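Side-chain contact in CRISPR-associated endonuclease Cas1 (Thermotoga maritima, PDB 4XTK), which probably acts as a metal-dependent DNA endonuclease in CRISPR adaptive immunity, working as a homodimer that assembles with Cas2: residues 126-131 / 247-252. Sequence-based numbering, arbitrary orientation.
Sequences KKRKVR and FLNLVN
The Arg128 guanidinium has the CD1 methyl of Leu248 over one face, while Asn249 OD1 approaches the rim of the group close to its plane. Arg128 follows helix 103-127 in the helical part of Cas1; the helix ends in a Schellman motif with Lys129, of positive phi, as its C-prime residue and Lys129 N bonding to Lys126 O. The Leu248 methyl sits 3.3 Å above the guanidinium plane, displaced toward the rim, where CD1 is 3.5 Å from Arg128 NH1. The same methyl also touches the aliphatic stem, with Leu248 CD1 3.7 Å from Arg128 CD. At the edge, Arg128 NH2 donates a weak, long hydrogen bond to Asn249 OD1, 3.5 Å with an N-H...O angle of 157°; the guanidinium and amide planes are turned 53° from each other.

The contact thus joins this helix end to the C-terminal turns of helix 230-252, away from the residues that probably bind manganese (Glu155, His221 and Glu236). From 126-131 Arg128 alone reaches across, meeting Leu248 and Asn249 of 247-252; the nearest alpha carbons, Arg128 CA and Leu248 CA, are 10.8 Å apart. Chi2 and chi3 of Arg128 are both near trans (chi3 -175°), which stretches the chain so that the guanidinium reaches helix 230-252, from which Leu248 points back at it.

Around this bridge, Leu169 lies against the side chains of Arg128 and Val130, and its carbonyl accepts a hydrogen bond from Asn252 ND2. Helix 148-166 contributes Met165, touching Val130, and Ile166, touching Leu248. The junction therefore combines a buried leucine with two partly exposed polar residues. Only 123 Å² is buried between the segments, counting both sides, and the apolar part is concentrated on one methyl: Leu248 CD1 lies 3.6 Å from Arg128 CZ.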
ATOM      1  N   LYS E 126     -22.268 -21.481  26.318  1.00 61.68           N
ATOM      2  CA  LYS E 126     -23.577 -22.127  26.422  1.00 61.80           C
ATOM      3  C   LYS E 126     -23.680 -23.381  25.555  1.00 62.06           C
ATOM      4  O   LYS E 126     -24.392 -24.321  25.904  1.00 63.14           O
ATOM      5  CB  LYS E 126     -24.691 -21.149  26.052  1.00 63.28           C
ATOM      6  CG  LYS E 126     -24.969 -20.105  27.117  1.00 67.70           C
ATOM      7  CD  LYS E 126     -26.194 -19.277  26.772  1.00 76.42           C
ATOM      8  CE  LYS E 126     -26.477 -18.243  27.847  1.00 83.69           C
ATOM      9  NZ  LYS E 126     -27.627 -17.371  27.488  1.00 91.88           N
ATOM     10  N   LYS E 127     -22.978 -23.384  24.425  1.00 62.32           N
ATOM     11  CA  LYS E 127     -22.928 -24.550  23.542  1.00 65.95           C
ATOM     12  C   LYS E 127     -22.277 -25.729  24.257  1.00 63.88           C
ATOM     13  O   LYS E 127     -22.608 -26.887  24.011  1.00 70.33           O
ATOM     14  CB  LYS E 127     -22.151 -24.227  22.262  1.00 65.67           C
ATOM     15  CG  LYS E 127     -22.967 -24.253  20.987  1.00 64.67           C
ATOM     16  CD  LYS E 127     -22.173 -23.652  19.826  1.00 58.28           C
ATOM     17  N   ARG E 128     -21.327 -25.410  25.129  1.00 56.68           N
ATOM     18  CA  ARG E 128     -20.586 -26.412  25.881  1.00 60.21           C
ATOM     19  C   ARG E 128     -21.144 -26.661  27.283  1.00 65.09           C
ATOM     20  O   ARG E 128     -20.505 -27.328  28.096  1.00 66.84           O
ATOM     21  CB  ARG E 128     -19.110 -26.031  25.928  1.00 55.19           C
ATOM     22  CG  ARG E 128     -18.438 -26.351  24.600  1.00 55.48           C
ATOM     23  CD  ARG E 128     -17.056 -25.781  24.471  1.00 63.97           C
ATOM     24  NE  ARG E 128     -16.510 -26.026  23.139  1.00 79.78           N
ATOM     25  CZ  ARG E 128     -15.869 -27.135  22.783  1.00 91.53           C
ATOM     26  NH1 ARG E 128     -15.687 -28.116  23.660  1.00 92.50           N
ATOM     27  NH2 ARG E 128     -15.408 -27.259  21.546  1.00 95.32           N
ATOM     28  N   LYS E 129     -22.316 -26.089  27.558  1.00 67.71           N
ATOM     29  CA  LYS E 129     -23.056 -26.315  28.805  1.00 68.61           C
ATOM     30  C   LYS E 129     -22.320 -25.745  30.019  1.00 68.31           C
ATOM     31  O   LYS E 129     -22.289 -26.354  31.089  1.00 69.45           O
ATOM     32  CB  LYS E 129     -23.334 -27.809  29.009  1.00 71.16           C
ATOM     33  CG  LYS E 129     -23.920 -28.518  27.789  1.00 68.86           C
ATOM     34  CD  LYS E 129     -25.428 -28.381  27.722  1.00 72.61           C
ATOM     35  CE  LYS E 129     -26.115 -29.611  28.289  1.00 76.83           C
ATOM     36  N   VAL E 130     -21.726 -24.571  29.829  1.00 64.01           N
ATOM     37  CA  VAL E 130     -21.057 -23.835  30.894  1.00 62.30           C
ATOM     38  C   VAL E 130     -21.841 -22.553  31.191  1.00 67.05           C
ATOM     39  O   VAL E 130     -22.386 -21.936  30.274  1.00 62.30           O
ATOM     40  CB  VAL E 130     -19.599 -23.491  30.498  1.00 60.35           C
ATOM     41  CG1 VAL E 130     -18.951 -22.565  31.519  1.00 64.73           C
ATOM     42  CG2 VAL E 130     -18.780 -24.759  30.321  1.00 55.49           C
ATOM     43  N   ARG E 131     -21.905 -22.156  32.463  1.00 72.14           N
ATOM     44  CA  ARG E 131     -22.622 -20.939  32.856  1.00 76.24           C
ATOM     45  C   ARG E 131     -21.921 -19.679  32.351  1.00 66.44           C
ATOM     46  O   ARG E 131     -20.740 -19.468  32.613  1.00 63.00           O
ATOM     47  CB  ARG E 131     -22.761 -20.871  34.380  1.00 87.70           C
ATOM     48  CG  ARG E 131     -23.067 -22.206  35.032  1.00101.98           C
ATOM     49  CD  ARG E 131     -24.333 -22.127  35.867  1.00119.47           C
ATOM     50  NE  ARG E 131     -24.118 -21.426  37.131  1.00128.56           N
ATOM     51  CZ  ARG E 131     -24.881 -20.430  37.572  1.00128.48           C
ATOM     52  NH1 ARG E 131     -25.907 -20.004  36.844  1.00134.98           N
ATOM     53  NH2 ARG E 131     -24.613 -19.854  38.735  1.00118.82           N
ATOM     54  N   PHE E 247      -8.202 -25.189  20.807  1.00 59.86           N
ATOM     55  CA  PHE E 247      -7.429 -25.437  22.023  1.00 50.84           C
ATOM     56  C   PHE E 247      -8.026 -26.566  22.852  1.00 53.54           C
ATOM     57  O   PHE E 247      -7.312 -27.473  23.284  1.00 46.02           O
ATOM     58  CB  PHE E 247      -7.327 -24.164  22.867  1.00 40.82           C
ATOM     59  CG  PHE E 247      -7.046 -24.422  24.314  1.00 45.97           C
ATOM     60  CD1 PHE E 247      -5.801 -24.872  24.722  1.00 47.59           C
ATOM     61  CD2 PHE E 247      -8.030 -24.223  25.269  1.00 48.60           C
ATOM     62  CE1 PHE E 247      -5.544 -25.124  26.061  1.00 53.03           C
ATOM     63  CE2 PHE E 247      -7.777 -24.471  26.613  1.00 52.28           C
ATOM     64  CZ  PHE E 247      -6.533 -24.920  27.006  1.00 52.64           C
ATOM     65  N   LEU E 248      -9.335 -26.500  23.072  1.00 57.18           N
ATOM     66  CA  LEU E 248     -10.049 -27.537  23.810  1.00 50.97           C
ATOM     67  C   LEU E 248      -9.956 -28.888  23.099  1.00 56.51           C
ATOM     68  O   LEU E 248      -9.573 -29.895  23.695  1.00 56.79           O
ATOM     69  CB  LEU E 248     -11.519 -27.149  23.998  1.00 46.26           C
ATOM     70  CG  LEU E 248     -11.871 -26.069  25.026  1.00 48.36           C
ATOM     71  CD1 LEU E 248     -13.372 -25.807  25.027  1.00 44.36           C
ATOM     72  CD2 LEU E 248     -11.392 -26.456  26.413  1.00 44.29           C
ATOM     73  N   ASN E 249     -10.310 -28.899  21.819  1.00 61.40           N
ATOM     74  CA  ASN E 249     -10.331 -30.134  21.049  1.00 66.14           C
ATOM     75  C   ASN E 249      -8.980 -30.832  21.032  1.00 65.92           C
ATOM     76  O   ASN E 249      -8.903 -32.046  21.200  1.00 67.52           O
ATOM     77  CB  ASN E 249     -10.793 -29.858  19.617  1.00 67.31           C
ATOM     78  CG  ASN E 249     -12.273 -29.545  19.536  1.00 72.13           C
ATOM     79  OD1 ASN E 249     -12.971 -29.523  20.552  1.00 75.80           O
ATOM     80  ND2 ASN E 249     -12.759 -29.291  18.327  1.00 76.33           N
ATOM     81  N   LEU E 250      -7.913 -30.063  20.856  1.00 60.43           N
ATOM     82  CA  LEU E 250      -6.589 -30.658  20.730  1.00 61.49           C
ATOM     83  C   LEU E 250      -6.029 -31.191  22.060  1.00 64.10           C
ATOM     84  O   LEU E 250      -5.414 -32.260  22.081  1.00 68.83           O
ATOM     85  CB  LEU E 250      -5.627 -29.645  20.106  1.00 59.52           C
ATOM     86  CG  LEU E 250      -5.887 -29.414  18.610  1.00 60.71           C
ATOM     87  CD1 LEU E 250      -4.938 -28.376  18.028  1.00 57.63           C
ATOM     88  CD2 LEU E 250      -5.798 -30.720  17.826  1.00 60.46           C
ATOM     89  N   VAL E 251      -6.241 -30.475  23.166  1.00 53.76           N
ATOM     90  CA  VAL E 251      -5.694 -30.925  24.448  1.00 57.41           C
ATOM     91  C   VAL E 251      -6.532 -32.026  25.078  1.00 56.55           C
ATOM     92  O   VAL E 251      -6.001 -32.871  25.794  1.00 59.55           O
ATOM     93  CB  VAL E 251      -5.547 -29.772  25.484  1.00 55.69           C
ATOM     94  CG1 VAL E 251      -4.662 -28.673  24.933  1.00 53.77           C
ATOM     95  CG2 VAL E 251      -6.906 -29.232  25.927  1.00 58.77           C
ATOM     96  N   ASN E 252      -7.836 -32.016  24.819  1.00 52.28           N
ATOM     97  CA  ASN E 252      -8.717 -33.042  25.363  1.00 61.45           C
ATOM     98  C   ASN E 252      -8.642 -34.357  24.588  1.00 70.23           C
ATOM     99  O   ASN E 252      -8.965 -35.412  25.133  1.00 85.07           O
ATOM    100  CB  ASN E 252     -10.169 -32.548  25.402  1.00 65.30           C
ATOM    101  CG  ASN E 252     -10.462 -31.667  26.611  1.00 68.74           C
ATOM    102  OD1 ASN E 252      -9.711 -31.656  27.589  1.00 73.10           O
ATOM    103  ND2 ASN E 252     -11.570 -30.938  26.554  1.00 68.57           N
TER